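Local coordinates for leucine-rich repeat protein (Bacteroides thetaiotaomicron, PDB 4ECN) that is of unknown function but, as an extracellular leucine-rich repeat protein, probably binds other proteins through its curved solenoid, at residues L602-I607 and F626-L631; K632-I637 and N654-E659; S648-Y653 and T677-Y682; I528-L533 and N559-P564. One frame throughout, in Å; residues are numbered along the deposited sequence.

Interaction 1: residues L602-I607 and F626-L631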
loop_
_atom_site.group_PDB
_atom_site.type_symbol
_atom_site.label_atom_id
_atom_site.label_comp_id
_atom_site.label_asym_id
_atom_site.label_seq_id
_atom_site.Cartn_x
_atom_site.Cartn_y
_atom_site.Cartn_z
ATOM N N LEU A 602 16.600 11.197 -9.874
ATOM C CA LEU A 602 16.918 10.759 -11.234
ATOM C C LEU A 602 17.783 9.493 -11.218
ATOM O O LEU A 602 18.279 9.084 -12.265
ATOM C CB LEU A 602 17.634 11.893 -11.999
ATOM C CG LEU A 602 16.813 13.165 -12.317
ATOM C CD1 LEU A 602 17.712 14.294 -12.736
ATOM C CD2 LEU A 602 15.746 12.919 -13.378
ATOM N N ASP A 603 17.892 8.826 -10.044
ATOM C CA ASP A 603 18.716 7.631 -9.845
ATOM C C ASP A 603 18.360 6.482 -10.782
ATOM O O ASP A 603 17.223 6.366 -11.226
ATOM C CB ASP A 603 18.598 7.130 -8.413
ATOM C CG ASP A 603 18.699 8.222 -7.378
ATOM O OD1 ASP A 603 17.670 8.881 -7.115
ATOM O OD2 ASP A 603 19.800 8.404 -6.810
ATOM N N TYR A 604 19.349 5.633 -11.074
ATOM C CA TYR A 604 19.240 4.443 -11.919
ATOM C C TYR A 604 18.669 4.764 -13.294
ATOM O O TYR A 604 17.529 4.422 -13.596
ATOM C CB TYR A 604 18.405 3.345 -11.253
ATOM C CG TYR A 604 19.065 2.741 -10.031
ATOM C CD1 TYR A 604 18.865 3.283 -8.761
ATOM C CD2 TYR A 604 19.896 1.632 -10.142
ATOM C CE1 TYR A 604 19.473 2.733 -7.633
ATOM C CE2 TYR A 604 20.517 1.077 -9.022
ATOM C CZ TYR A 604 20.299 1.628 -7.767
ATOM O OH TYR A 604 20.890 1.069 -6.655
ATOM N N ASN A 605 19.495 5.394 -14.142
ATOM C CA ASN A 605 19.209 5.705 -15.549
ATOM C C ASN A 605 20.540 5.648 -16.340
ATOM O O ASN A 605 21.465 4.948 -15.920
ATOM C CB ASN A 605 18.504 7.057 -15.686
ATOM C CG ASN A 605 17.056 7.060 -15.277
ATOM O OD1 ASN A 605 16.190 6.552 -15.983
ATOM N ND2 ASN A 605 16.740 7.761 -14.209
ATOM N N GLN A 606 20.652 6.383 -17.450
ATOM C CA GLN A 606 21.861 6.415 -18.272
ATOM C C GLN A 606 22.154 7.865 -18.706
ATOM O O GLN A 606 22.465 8.129 -19.870
ATOM C CB GLN A 606 21.696 5.474 -19.482
ATOM C CG GLN A 606 21.961 4.009 -19.144
ATOM C CD GLN A 606 20.925 3.096 -19.735
ATOM O OE1 GLN A 606 20.665 3.089 -20.961
ATOM N NE2 GLN A 606 20.333 2.279 -18.863
ATOM N N ILE A 607 22.048 8.796 -17.760
ATOM C CA ILE A 607 22.261 10.223 -17.988
ATOM C C ILE A 607 23.763 10.489 -17.922
ATOM O O ILE A 607 24.415 10.029 -16.985
ATOM C CB ILE A 607 21.434 11.042 -16.951
ATOM C CG1 ILE A 607 19.921 10.726 -17.121
ATOM C CG2 ILE A 607 21.718 12.541 -17.050
ATOM C CD1 ILE A 607 19.062 10.781 -15.858
ATOM N N PHE A 626 20.984 11.516 -7.946
ATOM C CA PHE A 626 21.540 11.450 -9.302
ATOM C C PHE A 626 22.441 10.229 -9.420
ATOM O O PHE A 626 23.252 10.142 -10.349
ATOM C CB PHE A 626 22.326 12.727 -9.665
ATOM C CG PHE A 626 21.691 14.047 -9.300
ATOM C CD1 PHE A 626 21.925 14.629 -8.056
ATOM C CD2 PHE A 626 20.880 14.721 -10.205
ATOM C CE1 PHE A 626 21.352 15.845 -7.725
ATOM C CE2 PHE A 626 20.307 15.944 -9.874
ATOM C CZ PHE A 626 20.543 16.495 -8.635
ATOM N N SER A 627 22.333 9.297 -8.462
ATOM C CA SER A 627 23.175 8.118 -8.423
ATOM C C SER A 627 22.829 7.151 -9.524
ATOM O O SER A 627 21.735 7.208 -10.076
ATOM C CB SER A 627 23.047 7.411 -7.079
ATOM O OG SER A 627 21.821 6.703 -7.020
ATOM N N HIS A 628 23.745 6.211 -9.792
ATOM C CA HIS A 628 23.601 5.121 -10.745
ATOM C C HIS A 628 23.213 5.649 -12.124
ATOM O O HIS A 628 22.151 5.320 -12.657
ATOM C CB HIS A 628 22.602 4.074 -10.248
ATOM C CG HIS A 628 23.111 3.318 -9.057
ATOM N ND1 HIS A 628 22.896 3.774 -7.756
ATOM C CD2 HIS A 628 23.836 2.177 -9.003
ATOM C CE1 HIS A 628 23.476 2.885 -6.963
ATOM N NE2 HIS A 628 24.042 1.900 -7.661
ATOM N N ASN A 629 24.115 6.464 -12.696
ATOM C CA ASN A 629 23.997 7.007 -14.046
ATOM C C ASN A 629 25.365 6.907 -14.733
ATOM O O ASN A 629 26.172 6.053 -14.352
ATOM C CB ASN A 629 23.456 8.431 -14.049
ATOM C CG ASN A 629 21.986 8.494 -13.865
ATOM O OD1 ASN A 629 21.236 8.370 -14.810
ATOM N ND2 ASN A 629 21.545 8.719 -12.653
ATOM N N LYS A 630 25.602 7.726 -15.760
ATOM C CA LYS A 630 26.850 7.725 -16.511
ATOM C C LYS A 630 27.416 9.160 -16.516
ATOM O O LYS A 630 28.152 9.544 -17.445
ATOM C CB LYS A 630 26.605 7.180 -17.938
ATOM C CG LYS A 630 26.271 5.673 -18.000
ATOM C CD LYS A 630 25.955 5.178 -19.435
ATOM C CE LYS A 630 25.668 3.685 -19.534
ATOM N NZ LYS A 630 25.297 3.253 -20.916
ATOM N N LEU A 631 27.059 9.956 -15.453
ATOM C CA LEU A 631 27.455 11.360 -15.320
ATOM C C LEU A 631 28.958 11.521 -15.359
ATOM O O LEU A 631 29.656 10.893 -14.563
ATOM C CB LEU A 631 26.916 12.017 -14.041
ATOM C CG LEU A 631 25.416 12.255 -13.942
ATOM C CD1 LEU A 631 25.057 12.802 -12.572
ATOM C CD2 LEU A 631 24.929 13.195 -15.021
#

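Interaction 2: residues K632-I637 and N654-E659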
loop_
_atom_site.group_PDB
_atom_site.type_symbol
_atom_site.label_atom_id
_atom_site.label_comp_id
_atom_site.label_asym_id
_atom_site.label_seq_id
_atom_site.Cartn_x
_atom_site.Cartn_y
_atom_site.Cartn_z
ATOM N N LYS A 632 29.442 12.366 -16.300
ATOM C CA LYS A 632 30.854 12.698 -16.497
ATOM C C LYS A 632 31.316 13.831 -15.552
ATOM O O LYS A 632 32.503 13.916 -15.226
ATOM C CB LYS A 632 31.099 13.130 -17.958
ATOM C CG LYS A 632 30.792 12.102 -19.034
ATOM C CD LYS A 632 30.914 12.751 -20.393
ATOM C CE LYS A 632 30.287 11.955 -21.507
ATOM N NZ LYS A 632 30.502 12.608 -22.827
ATOM N N TYR A 633 30.385 14.738 -15.175
ATOM C CA TYR A 633 30.650 15.944 -14.368
ATOM C C TYR A 633 29.574 16.246 -13.329
ATOM O O TYR A 633 28.397 15.891 -13.536
ATOM C CB TYR A 633 30.730 17.204 -15.282
ATOM C CG TYR A 633 31.629 17.088 -16.489
ATOM C CD1 TYR A 633 32.995 17.342 -16.392
ATOM C CD2 TYR A 633 31.109 16.777 -17.741
ATOM C CE1 TYR A 633 33.824 17.276 -17.512
ATOM C CE2 TYR A 633 31.934 16.666 -18.861
ATOM C CZ TYR A 633 33.289 16.928 -18.743
ATOM O OH TYR A 633 34.095 16.856 -19.850
ATOM N N ILE A 634 29.970 16.998 -12.263
ATOM C CA ILE A 634 29.043 17.522 -11.268
ATOM C C ILE A 634 28.342 18.701 -11.970
ATOM O O ILE A 634 29.040 19.603 -12.465
ATOM C CB ILE A 634 29.715 17.890 -9.905
ATOM C CG1 ILE A 634 30.362 16.661 -9.227
ATOM C CG2 ILE A 634 28.718 18.569 -8.940
ATOM C CD1 ILE A 634 31.614 16.991 -8.471
ATOM N N PRO A 635 26.990 18.663 -12.141
ATOM C CA PRO A 635 26.315 19.770 -12.847
ATOM C C PRO A 635 26.316 21.066 -12.013
ATOM O O PRO A 635 26.157 21.010 -10.792
ATOM C CB PRO A 635 24.898 19.228 -13.066
ATOM C CG PRO A 635 24.688 18.263 -11.955
ATOM C CD PRO A 635 26.020 17.648 -11.668
ATOM N N ASN A 636 26.510 22.230 -12.671
ATOM C CA ASN A 636 26.540 23.537 -12.001
ATOM C C ASN A 636 25.092 24.093 -11.822
ATOM O O ASN A 636 24.765 25.196 -12.297
ATOM C CB ASN A 636 27.419 24.516 -12.781
ATOM C CG ASN A 636 27.801 25.739 -11.994
ATOM O OD1 ASN A 636 27.774 25.759 -10.758
ATOM N ND2 ASN A 636 28.231 26.766 -12.686
ATOM N N ILE A 637 24.236 23.321 -11.108
ATOM C CA ILE A 637 22.833 23.669 -10.895
ATOM C C ILE A 637 22.537 24.025 -9.420
ATOM O O ILE A 637 21.363 24.151 -9.059
ATOM C CB ILE A 637 21.907 22.524 -11.377
ATOM C CG1 ILE A 637 22.253 21.172 -10.722
ATOM C CG2 ILE A 637 21.917 22.438 -12.909
ATOM C CD1 ILE A 637 21.150 20.104 -10.852
ATOM N N ASN A 654 28.643 6.878 -10.737
ATOM C CA ASN A 654 28.665 7.640 -11.990
ATOM C C ASN A 654 30.076 7.523 -12.607
ATOM O O ASN A 654 30.806 6.593 -12.247
ATOM C CB ASN A 654 28.246 9.089 -11.755
ATOM C CG ASN A 654 26.762 9.259 -11.684
ATOM O OD1 ASN A 654 26.079 9.184 -12.694
ATOM N ND2 ASN A 654 26.230 9.569 -10.515
ATOM N N LYS A 655 30.469 8.457 -13.501
ATOM C CA LYS A 655 31.772 8.453 -14.172
ATOM C C LYS A 655 32.429 9.821 -14.041
ATOM O O LYS A 655 33.027 10.302 -15.007
ATOM C CB LYS A 655 31.600 8.073 -15.667
ATOM C CG LYS A 655 30.991 6.695 -15.911
ATOM C CD LYS A 655 30.889 6.361 -17.386
ATOM C CE LYS A 655 31.735 5.173 -17.790
ATOM N NZ LYS A 655 33.196 5.479 -17.795
ATOM N N ILE A 656 32.264 10.488 -12.876
ATOM C CA ILE A 656 32.813 11.830 -12.634
ATOM C C ILE A 656 34.351 11.738 -12.650
ATOM O O ILE A 656 34.916 10.889 -11.964
ATOM C CB ILE A 656 32.284 12.474 -11.306
ATOM C CG1 ILE A 656 30.760 12.309 -11.073
ATOM C CG2 ILE A 656 32.757 13.937 -11.119
ATOM C CD1 ILE A 656 29.875 13.030 -11.918
ATOM N N GLY A 657 34.998 12.609 -13.426
ATOM C CA GLY A 657 36.457 12.660 -13.532
ATOM C C GLY A 657 37.058 11.787 -14.620
ATOM O O GLY A 657 38.285 11.734 -14.777
ATOM N N SER A 658 36.193 11.073 -15.365
ATOM C CA SER A 658 36.615 10.199 -16.456
ATOM C C SER A 658 37.035 11.041 -17.643
ATOM O O SER A 658 37.776 10.553 -18.494
ATOM C CB SER A 658 35.516 9.213 -16.841
ATOM O OG SER A 658 34.347 9.844 -17.328
ATOM N N GLU A 659 36.611 12.323 -17.667
ATOM C CA GLU A 659 36.935 13.252 -18.745
ATOM C C GLU A 659 38.101 14.187 -18.375
ATOM O O GLU A 659 38.496 15.012 -19.205
ATOM C CB GLU A 659 35.703 14.072 -19.139
ATOM C CG GLU A 659 34.671 13.252 -19.890
ATOM C CD GLU A 659 35.191 12.575 -21.145
ATOM O OE1 GLU A 659 35.782 13.271 -22.004
ATOM O OE2 GLU A 659 35.014 11.340 -21.260
HETATM O O HOH W 1 35.055 14.307 -15.917
#

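Interaction 3: residues S648-Y653 and T677-Y682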
loop_
_atom_site.group_PDB
_atom_site.type_symbol
_atom_site.label_atom_id
_atom_site.label_comp_id
_atom_site.label_asym_id
_atom_site.label_seq_id
_atom_site.Cartn_x
_atom_site.Cartn_y
_atom_site.Cartn_z
ATOM N N SER A 648 21.571 16.931 1.408
ATOM C CA SER A 648 22.556 16.171 0.651
ATOM C C SER A 648 22.328 16.113 -0.893
ATOM O O SER A 648 21.209 16.296 -1.389
ATOM C CB SER A 648 22.552 14.729 1.153
ATOM O OG SER A 648 21.258 14.145 1.088
ATOM N N VAL A 649 23.404 15.777 -1.628
ATOM C CA VAL A 649 23.356 15.474 -3.051
ATOM C C VAL A 649 24.000 14.123 -3.203
ATOM O O VAL A 649 25.064 13.899 -2.604
ATOM C CB VAL A 649 23.966 16.532 -3.994
ATOM C CG1 VAL A 649 23.079 17.752 -4.086
ATOM C CG2 VAL A 649 25.389 16.912 -3.595
ATOM N N ASP A 650 23.353 13.195 -3.930
ATOM C CA ASP A 650 23.910 11.854 -4.145
ATOM C C ASP A 650 24.317 11.667 -5.617
ATOM O O ASP A 650 23.470 11.590 -6.529
ATOM C CB ASP A 650 22.926 10.752 -3.710
ATOM C CG ASP A 650 23.401 9.310 -3.894
ATOM O OD1 ASP A 650 24.650 9.086 -3.980
ATOM O OD2 ASP A 650 22.536 8.398 -3.897
ATOM N N PHE A 651 25.632 11.582 -5.831
ATOM C CA PHE A 651 26.213 11.377 -7.154
ATOM C C PHE A 651 27.016 10.085 -7.198
ATOM O O PHE A 651 27.899 9.938 -8.039
ATOM C CB PHE A 651 27.104 12.568 -7.529
ATOM C CG PHE A 651 26.390 13.872 -7.764
ATOM C CD1 PHE A 651 25.680 14.089 -8.937
ATOM C CD2 PHE A 651 26.526 14.922 -6.873
ATOM C CE1 PHE A 651 25.064 15.308 -9.182
ATOM C CE2 PHE A 651 25.913 16.149 -7.116
ATOM C CZ PHE A 651 25.170 16.332 -8.262
ATOM N N SER A 652 26.716 9.151 -6.299
ATOM C CA SER A 652 27.411 7.868 -6.255
ATOM C C SER A 652 27.120 7.055 -7.520
ATOM O O SER A 652 26.091 7.262 -8.156
ATOM C CB SER A 652 27.021 7.072 -5.006
ATOM O OG SER A 652 25.635 6.772 -4.952
ATOM N N TYR A 653 28.048 6.160 -7.896
ATOM C CA TYR A 653 27.946 5.259 -9.047
ATOM C C TYR A 653 27.686 6.025 -10.362
ATOM O O TYR A 653 26.679 5.811 -11.036
ATOM C CB TYR A 653 26.865 4.192 -8.825
ATOM C CG TYR A 653 27.208 3.216 -7.723
ATOM C CD1 TYR A 653 26.827 3.456 -6.408
ATOM C CD2 TYR A 653 27.890 2.033 -8.002
ATOM C CE1 TYR A 653 27.120 2.546 -5.393
ATOM C CE2 TYR A 653 28.192 1.116 -6.993
ATOM C CZ TYR A 653 27.793 1.373 -5.691
ATOM O OH TYR A 653 28.077 0.472 -4.700
ATOM N N THR A 677 25.918 17.095 3.083
ATOM C CA THR A 677 26.545 15.842 2.657
ATOM C C THR A 677 26.619 15.787 1.118
ATOM O O THR A 677 25.647 16.082 0.414
ATOM C CB THR A 677 25.807 14.620 3.233
ATOM O OG1 THR A 677 25.808 14.681 4.666
ATOM C CG2 THR A 677 26.431 13.307 2.801
ATOM N N VAL A 678 27.810 15.420 0.609
ATOM C CA VAL A 678 28.085 15.290 -0.823
ATOM C C VAL A 678 28.616 13.889 -1.036
ATOM O O VAL A 678 29.635 13.541 -0.439
ATOM C CB VAL A 678 29.029 16.390 -1.369
ATOM C CG1 VAL A 678 29.386 16.131 -2.826
ATOM C CG2 VAL A 678 28.403 17.770 -1.206
ATOM N N THR A 679 27.872 13.058 -1.811
ATOM C CA THR A 679 28.273 11.679 -2.059
ATOM C C THR A 679 28.820 11.580 -3.454
ATOM O O THR A 679 28.103 11.833 -4.424
ATOM C CB THR A 679 27.131 10.695 -1.835
ATOM O OG1 THR A 679 26.425 11.010 -0.629
ATOM C CG2 THR A 679 27.606 9.237 -1.867
ATOM N N LEU A 680 30.101 11.229 -3.549
ATOM C CA LEU A 680 30.806 11.102 -4.810
ATOM C C LEU A 680 31.549 9.781 -4.874
ATOM O O LEU A 680 32.506 9.650 -5.629
ATOM C CB LEU A 680 31.771 12.284 -4.985
ATOM C CG LEU A 680 31.152 13.658 -5.277
ATOM C CD1 LEU A 680 32.145 14.771 -5.004
ATOM C CD2 LEU A 680 30.594 13.723 -6.679
ATOM N N SER A 681 31.088 8.785 -4.108
ATOM C CA SER A 681 31.686 7.447 -4.076
ATOM C C SER A 681 31.326 6.698 -5.358
ATOM O O SER A 681 30.297 7.012 -5.969
ATOM C CB SER A 681 31.249 6.678 -2.838
ATOM O OG SER A 681 29.841 6.595 -2.779
ATOM N N TYR A 682 32.213 5.770 -5.811
ATOM C CA TYR A 682 32.089 4.988 -7.055
ATOM C C TYR A 682 31.986 5.935 -8.224
ATOM O O TYR A 682 30.900 6.183 -8.761
ATOM C CB TYR A 682 30.926 3.991 -7.053
ATOM C CG TYR A 682 31.040 2.948 -5.968
ATOM C CD1 TYR A 682 30.542 3.188 -4.687
ATOM C CD2 TYR A 682 31.637 1.715 -6.219
ATOM C CE1 TYR A 682 30.635 2.229 -3.683
ATOM C CE2 TYR A 682 31.717 0.739 -5.225
ATOM C CZ TYR A 682 31.198 0.996 -3.962
ATOM O OH TYR A 682 31.265 0.051 -2.964
#

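Interaction 4: residues I528-L533 and N559-P564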
loop_
_atom_site.group_PDB
_atom_site.type_symbol
_atom_site.label_atom_id
_atom_site.label_comp_id
_atom_site.label_asym_id
_atom_site.label_seq_id
_atom_site.Cartn_x
_atom_site.Cartn_y
_atom_site.Cartn_z
ATOM N N ILE A 528 3.630 0.589 -20.931
ATOM C CA ILE A 528 3.799 1.785 -21.763
ATOM C C ILE A 528 5.234 1.742 -22.334
ATOM O O ILE A 528 6.185 1.478 -21.600
ATOM C CB ILE A 528 3.504 3.075 -20.931
ATOM C CG1 ILE A 528 2.167 2.990 -20.163
ATOM C CG2 ILE A 528 3.542 4.315 -21.800
ATOM C CD1 ILE A 528 1.928 4.084 -19.129
ATOM N N SER A 529 5.387 1.958 -23.640
ATOM C CA SER A 529 6.699 1.913 -24.289
ATOM C C SER A 529 7.437 3.203 -24.048
ATOM O O SER A 529 6.806 4.161 -23.591
ATOM C CB SER A 529 6.534 1.676 -25.784
ATOM O OG SER A 529 6.001 2.842 -26.386
ATOM N N ALA A 530 8.748 3.260 -24.381
ATOM C CA ALA A 530 9.543 4.483 -24.256
ATOM C C ALA A 530 8.951 5.603 -25.126
ATOM O O ALA A 530 8.845 6.758 -24.698
ATOM C CB ALA A 530 10.976 4.207 -24.657
ATOM N N ALA A 531 8.521 5.244 -26.338
ATOM C CA ALA A 531 7.919 6.201 -27.251
ATOM C C ALA A 531 6.585 6.688 -26.699
ATOM O O ALA A 531 6.329 7.900 -26.694
ATOM C CB ALA A 531 7.734 5.567 -28.628
ATOM N N GLN A 532 5.762 5.748 -26.185
ATOM C CA GLN A 532 4.438 6.060 -25.679
ATOM C C GLN A 532 4.503 6.916 -24.419
ATOM O O GLN A 532 3.738 7.863 -24.306
ATOM C CB GLN A 532 3.650 4.773 -25.414
ATOM C CG GLN A 532 2.161 4.972 -25.119
ATOM C CD GLN A 532 1.430 5.799 -26.138
ATOM O OE1 GLN A 532 1.467 5.534 -27.346
ATOM N NE2 GLN A 532 0.735 6.821 -25.662
ATOM N N LEU A 533 5.417 6.618 -23.508
ATOM C CA LEU A 533 5.545 7.382 -22.281
ATOM C C LEU A 533 5.962 8.817 -22.574
ATOM O O LEU A 533 5.398 9.727 -21.967
ATOM C CB LEU A 533 6.536 6.720 -21.329
ATOM C CG LEU A 533 6.517 7.230 -19.879
ATOM C CD1 LEU A 533 5.111 7.174 -19.263
ATOM C CD2 LEU A 533 7.502 6.466 -19.007
ATOM N N ASN A 559 9.802 3.073 -18.629
ATOM C CA ASN A 559 10.649 2.815 -19.786
ATOM C C ASN A 559 11.114 4.065 -20.525
ATOM O O ASN A 559 11.658 3.926 -21.638
ATOM C CB ASN A 559 9.873 1.935 -20.789
ATOM C CG ASN A 559 9.587 0.535 -20.312
ATOM O OD1 ASN A 559 10.359 -0.072 -19.546
ATOM N ND2 ASN A 559 8.482 -0.023 -20.782
ATOM N N LEU A 560 10.962 5.260 -19.925
ATOM C CA LEU A 560 11.373 6.491 -20.599
ATOM C C LEU A 560 12.868 6.468 -21.014
ATOM O O LEU A 560 13.726 6.140 -20.200
ATOM C CB LEU A 560 11.115 7.710 -19.709
ATOM C CG LEU A 560 11.047 9.013 -20.474
ATOM C CD1 LEU A 560 9.777 9.092 -21.286
ATOM C CD2 LEU A 560 11.214 10.192 -19.561
ATOM N N GLU A 561 13.161 6.810 -22.276
ATOM C CA GLU A 561 14.539 6.892 -22.762
ATOM C C GLU A 561 14.950 8.376 -22.987
ATOM O O GLU A 561 16.125 8.731 -22.806
ATOM C CB GLU A 561 14.727 6.064 -24.051
ATOM C CG GLU A 561 14.640 4.554 -23.834
ATOM C CD GLU A 561 14.695 3.642 -25.050
ATOM O OE1 GLU A 561 15.157 4.077 -26.130
ATOM O OE2 GLU A 561 14.291 2.468 -24.906
ATOM N N GLU A 562 13.962 9.232 -23.336
ATOM C CA GLU A 562 14.121 10.665 -23.610
ATOM C C GLU A 562 13.075 11.532 -22.881
ATOM O O GLU A 562 11.884 11.213 -22.920
ATOM C CB GLU A 562 13.991 10.948 -25.134
ATOM C CG GLU A 562 15.041 10.322 -26.030
ATOM C CD GLU A 562 14.715 10.315 -27.514
ATOM O OE1 GLU A 562 14.239 11.346 -28.043
ATOM O OE2 GLU A 562 14.982 9.279 -28.161
ATOM N N PHE A 563 13.503 12.674 -22.315
ATOM C CA PHE A 563 12.596 13.645 -21.719
ATOM C C PHE A 563 11.868 14.423 -22.798
ATOM O O PHE A 563 12.491 14.740 -23.807
ATOM C CB PHE A 563 13.362 14.622 -20.815
ATOM C CG PHE A 563 13.426 14.298 -19.340
ATOM C CD1 PHE A 563 13.644 12.993 -18.903
ATOM C CD2 PHE A 563 13.390 15.309 -18.392
ATOM C CE1 PHE A 563 13.713 12.698 -17.540
ATOM C CE2 PHE A 563 13.482 15.014 -17.031
ATOM C CZ PHE A 563 13.623 13.711 -16.613
ATOM N N PRO A 564 10.573 14.795 -22.601
ATOM C CA PRO A 564 9.886 15.636 -23.595
ATOM C C PRO A 564 10.628 16.938 -23.888
ATOM O O PRO A 564 11.444 17.358 -23.084
ATOM C CB PRO A 564 8.545 15.950 -22.908
ATOM C CG PRO A 564 8.319 14.845 -21.946
ATOM C CD PRO A 564 9.692 14.514 -21.445
HETATM O O HOH W 2 11.526 7.916 -24.165
#

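Interaction 1: residues L602-I607 and F626-L631
L602 reaches F626 with its CD1 methyl, which lies obliquely against the ring at CD2 (4.1 Å), one buried apolar residue on its equivalent in the next coil. The carbonyl O of L602 accepts a bond from N605 ND2 (2.8 Å), which comes from above the carbonyl plane, and a weak one from N629 ND2. D603 then turns its carboxylate across the gap: OD2 accepts from S627 OG through its anti lone pair (2.6 Å) and from S627 N, which meets it from above the carboxylate plane. A short acid facing a small hydroxyl suits this buried place, because one oxygen is gripped twice.

These paired residues belong to the LxLxxNxL signature of leucine-rich repeats, laid over its copy one coil later. Y604 and its counterpart H628 both take left-handed backbone angles; their side chains run alongside each other, and the rings lie face over face in an offset stack, centroids 3.9 Å apart and planes at 8°. Each CG sits beside its own backbone N (chi1 near -70° in both), which turns the two rings the same way. H628 ND1 also bonds S627 OG in the ring plane. Y604 N gives to S627 O, and N605 N to H628 O (3.0 Å).

Farther on, the aliphatic part of Q606 runs alongside the extended chain of K630. At I607 the signature asparagine of the next repeat does backbone work: N629 OD1 accepts I607 N (3.1 Å, 166° at the hydrogen), while I607 O receives K630 N (2.9 Å) and I607 CG2 packs on L631 CD2.

Interaction 2: residues K632-I637 and N654-E659
A type II beta turn, K655 to S658, meets the backbone at K632, and the carbonyl O of K632 is where most of the polar contact gathers. That oxygen receives a weak bond from G657 N (3.3 Å), and a water donates to it (2.7 Å); the same water accepts from E659 N (3.1 Å) and weakly from G657 N, so it bridges K632 to E659, just beyond the turn. I656 CA also directs its hydrogen at K632 O. Glycine suits the third turn position, since at phi 90° a beta carbon would press on the preceding carbonyl oxygen. S658 closes the turn, both its N and its OG (2.7 Å) bonding K655 O.

The turn follows the signature asparagine of its repeat, N654, while 632-637 is the return segment of the coil before, where I634 and P635 follow the signature leucine L631. Here I656 points its branches inward: CD1 lies against the Y633 carbonyl carbon (3.5 Å), and CG2 meets I634 CG1 nearly at a right angle.

Toward solvent, E659 is bent at chi2, and its CB and CG touch Y633 OH (3.3 Å to CB). The extended K632 side chain crosses E659 obliquely, CD to CG 3.8 Å, but K632 NZ stays 4.9 Å from E659 OE2; the K632 amine instead has a long, weak ion pair with E608. K655 turns its own amine to E684 in a salt bridge.

Interaction 3: residues S648-Y653 and T677-Y682
Y653 and Y682 form an offset stack at one end of this contact, centroids 4.0 Å apart and planes at 9°. Y682 CB lies over the face of the Y653 ring, and Y653 OH over the rim of the Y682 ring. The two side chains run alongside each other and point the same way at the surface, where a large amphipathic ring is well suited.

The stack is set by the backbones beneath it. Strands 648-650 and 677-679 run parallel, 4° apart, with V649 N bonding T677 O (3.0 Å) and T679 N returning to V649 O (3.0 Å). The pairing continues past the strand ends through F651 N to T679 O (2.9 Å) and Y653 N to S681 O (3.1 Å). On one face V649 CG2 packs on V678 CG2, and F651 CB then meets L680 CD2 (3.8 Å), as befits the leucine-type positions of the repeat interior.

The other face carries S648, D650, T677 and T679. With chi1 at 180° the D650 carboxylate lies on the carbonyl side, and OD1 reaches forward to accept S652 N, an Asx turn, and also S652 OG (2.7 Å); T679 CG2 rests against OD1. Y394 and Q396, from the loop between helices 386-391 and 402-409, cover this face, bonding D650 OD2 and T679 OG1. In the parallel sheet, strand 646-650 lies between 623-625 and 675-679, and strand 701-703 follows beyond.

Interaction 4: residues I528-L533 and N559-P564
N559 carries the direct hydrogen bond of this contact: its ND2 gives to I528 O (2.9 Å, 147° at the hydrogen), approaching 21° from the carbonyl plane. An amide suits the place because its two ends do different work. ND2 also makes a weak bond to R526 O, while OD1 accepts from K584 NZ in the following coil. A second polar link runs through a water that donates to A530 O (3.0 Å) and accepts from E561 N (2.7 Å).

Apolar contact comes from one side of the first helical turn, through A530 and L533. A530 aims its methyl at the other segment, touching N559 O and the side chain of E561, and so small a residue lets the chains come close. L533, with CG anti to the backbone N (chi1 -166°), sets CD2 against L560 CB (3.9 Å); L560 CD1 in turn lies beside L533 CB and CG, the two leucines crossing at about a right angle.

Charged and capping bonds lie around this contact. E561 reaches R586 with OE1 in a salt bridge, and E562 joins K534 and R586. S529 is the N-cap of helix 530-542, its OG accepting Q532 N (2.9 Å), and the helix begins at A530, the residue nearest L560. In leucine-rich repeat solenoids the parallel strands line one side and helices or loops the other; here the start of helix 530-542 packs on the loop that follows strand 552-554.

How the interactions relate
Interaction 4 comes first along the chain, closing the stretch from helix 530-542 through strand 552-554 to the loop at 559-564. Interaction 1 follows in series, spanning strands 616-617 and 623-625, and it meets interaction 4 where L602 packs on F563. Interactions 2 and 3 then cross, since 648-653 falls between the segments of interaction 2 and 654-659 between those of interaction 3. Interaction 1 touches both: F626 and H628 bond the backbone of 648-653, and L631 bonds N654 and K655. Together, interactions 1, 2 and 3 join four successive coils of the solenoid, while interaction 4 ties the start of helix 530-542 to the loop after strand 552-554.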